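Local coordinates for D-alanyl-D-alanine carboxypeptidase (Streptococcus pneumoniae R6, PDB 1XP4), which probably removes the C-terminal D-alanine from peptidoglycan precursors as a serine-type D-Ala-D-Ala carboxypeptidase of the S11 family, at residues D122-D125 / M126-K130. Sequence-based numbering, arbitrary orientation.
Sequences DFVD and MMRAK
Two selenomethionines approach the Phe123 ring obliquely from the same side of its plane and at opposite flanks, Met126 SE by CD1 and Met127 SE by CD2, an example of i→i+3 and i→i+4 neighbours sharing one aromatic. Met127 SE lies 4.8 Å from the centroid of the Phe123 ring and 72° off its normal; Met126 SE, 5.3 Å from that centroid, stands higher over the plane at 46°. Each is a Met-aromatic contact. A chi1 of -163° swings the Phe123 ring forward along the helix axis, alongside the Met127 selenium. The other flat group, the guanidinium of Arg128, meets Val124 obliquely, CG1 lying 3.5 Å from NE of Arg128. Asp125 OD1, 4.2 Å from Arg128 NH1 but displaced from the guanidinium plane, probably contributes no more than a long-range attraction. Tyr157 hydrogen-bonds to Asp125 OD1 and makes a cation-pi contact with Arg128, whose NH2 bonds to Val141 O, while Asp125 OD2 forms a salt bridge with Lys121. The backbone hydrogen bonds are i→i+4, as from Met127 N to Phe123 O, 2.9 Å. Within the D-alanyl-D-alanine carboxypeptidase domain, helix 120-133 packs Phe123 and Met126 on helices 44-57 and 106-117, and Met127 on Ile46, its side chain about 8 Å from that of the predicted proton acceptor Lys44.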
loop_
_atom_site.group_PDB
_atom_site.type_symbol
_atom_site.label_atom_id
_atom_site.label_comp_id
_atom_site.label_asym_id
_atom_site.label_seq_id
_atom_site.Cartn_x
_atom_site.Cartn_y
_atom_site.Cartn_z
ATOM N N ASP A 122 -4.179 4.537 -22.881
ATOM C CA ASP A 122 -5.066 5.415 -22.133
ATOM C C ASP A 122 -4.947 5.068 -20.662
ATOM O O ASP A 122 -4.883 5.960 -19.813
ATOM C CB ASP A 122 -6.517 5.256 -22.596
ATOM C CG ASP A 122 -6.721 5.704 -24.038
ATOM O OD1 ASP A 122 -6.279 6.819 -24.386
ATOM O OD2 ASP A 122 -7.329 4.945 -24.826
ATOM N N PHE A 123 -4.902 3.773 -20.358
ATOM C CA PHE A 123 -4.775 3.353 -18.967
ATOM C C PHE A 123 -3.502 3.945 -18.343
ATOM O O PHE A 123 -3.522 4.410 -17.202
ATOM C CB PHE A 123 -4.749 1.825 -18.848
ATOM C CG PHE A 123 -5.025 1.337 -17.461
ATOM C CD1 PHE A 123 -6.331 1.242 -16.993
ATOM C CD2 PHE A 123 -3.984 1.016 -16.602
ATOM C CE1 PHE A 123 -6.596 0.834 -15.683
ATOM C CE2 PHE A 123 -4.236 0.608 -15.289
ATOM C CZ PHE A 123 -5.547 0.517 -14.832
ATOM N N VAL A 124 -2.400 3.932 -19.091
ATOM C CA VAL A 124 -1.150 4.492 -18.587
ATOM C C VAL A 124 -1.308 5.982 -18.261
ATOM O O VAL A 124 -0.797 6.466 -17.245
ATOM C CB VAL A 124 0.014 4.321 -19.595
ATOM C CG1 VAL A 124 1.234 5.113 -19.114
ATOM C CG2 VAL A 124 0.375 2.831 -19.739
ATOM N N ASP A 125 -2.018 6.709 -19.116
ATOM C CA ASP A 125 -2.227 8.118 -18.865
ATOM C C ASP A 125 -3.013 8.249 -17.571
ATOM O O ASP A 125 -2.836 9.207 -16.813
ATOM C CB ASP A 125 -2.986 8.766 -20.021
ATOM C CG ASP A 125 -2.166 8.816 -21.304
ATOM O OD1 ASP A 125 -0.930 9.003 -21.226
ATOM O OD2 ASP A 125 -2.761 8.682 -22.394
HETATM N N MSE A 126 -3.881 7.278 -17.312
HETATM C CA MSE A 126 -4.664 7.300 -16.093
HETATM C C MSE A 126 -3.746 7.079 -14.899
HETATM O O MSE A 126 -3.875 7.758 -13.876
HETATM C CB MSE A 126 -5.753 6.222 -16.122
HETATM C CG MSE A 126 -6.993 6.607 -16.914
HETATM SE SE MSE A 126 -8.347 5.228 -16.989
HETATM C CE MSE A 126 -8.662 5.009 -15.099
HETATM N N MSE A 127 -2.811 6.140 -15.013
HETATM C CA MSE A 127 -1.923 5.907 -13.888
HETATM C C MSE A 127 -0.921 7.046 -13.718
HETATM O O MSE A 127 -0.426 7.290 -12.612
HETATM C CB MSE A 127 -1.233 4.525 -13.979
HETATM C CG MSE A 127 -0.952 3.978 -15.365
HETATM SE SE MSE A 127 -0.640 2.030 -15.419
HETATM C CE MSE A 127 0.798 1.872 -14.134
ATOM N N ARG A 128 -0.639 7.769 -14.798
ATOM C CA ARG A 128 0.276 8.902 -14.698
ATOM C C ARG A 128 -0.435 10.014 -13.937
ATOM O O ARG A 128 0.170 10.731 -13.142
ATOM C CB ARG A 128 0.676 9.418 -16.082
ATOM C CG ARG A 128 1.588 8.495 -16.838
ATOM C CD ARG A 128 1.990 9.059 -18.185
ATOM N NE ARG A 128 2.928 8.171 -18.868
ATOM C CZ ARG A 128 3.493 8.439 -20.042
ATOM N NH1 ARG A 128 3.213 9.577 -20.662
ATOM N NH2 ARG A 128 4.337 7.573 -20.597
ATOM N N ALA A 129 -1.732 10.145 -14.188
ATOM C CA ALA A 129 -2.521 11.178 -13.546
ATOM C C ALA A 129 -2.699 10.864 -12.080
ATOM O O ALA A 129 -2.511 11.734 -11.225
ATOM C CB ALA A 129 -3.870 11.298 -14.220
ATOM N N LYS A 130 -3.064 9.617 -11.795
ATOM C CA LYS A 130 -3.277 9.167 -10.426
ATOM C C LYS A 130 -2.032 9.402 -9.571
ATOM O O LYS A 130 -2.127 9.866 -8.437
ATOM C CB LYS A 130 -3.646 7.683 -10.418
ATOM C CG LYS A 130 -3.889 7.112 -9.034
ATOM C CD LYS A 130 -4.969 7.883 -8.271
ATOM C CE LYS A 130 -6.363 7.712 -8.877
ATOM N NZ LYS A 130 -7.423 8.323 -8.012
#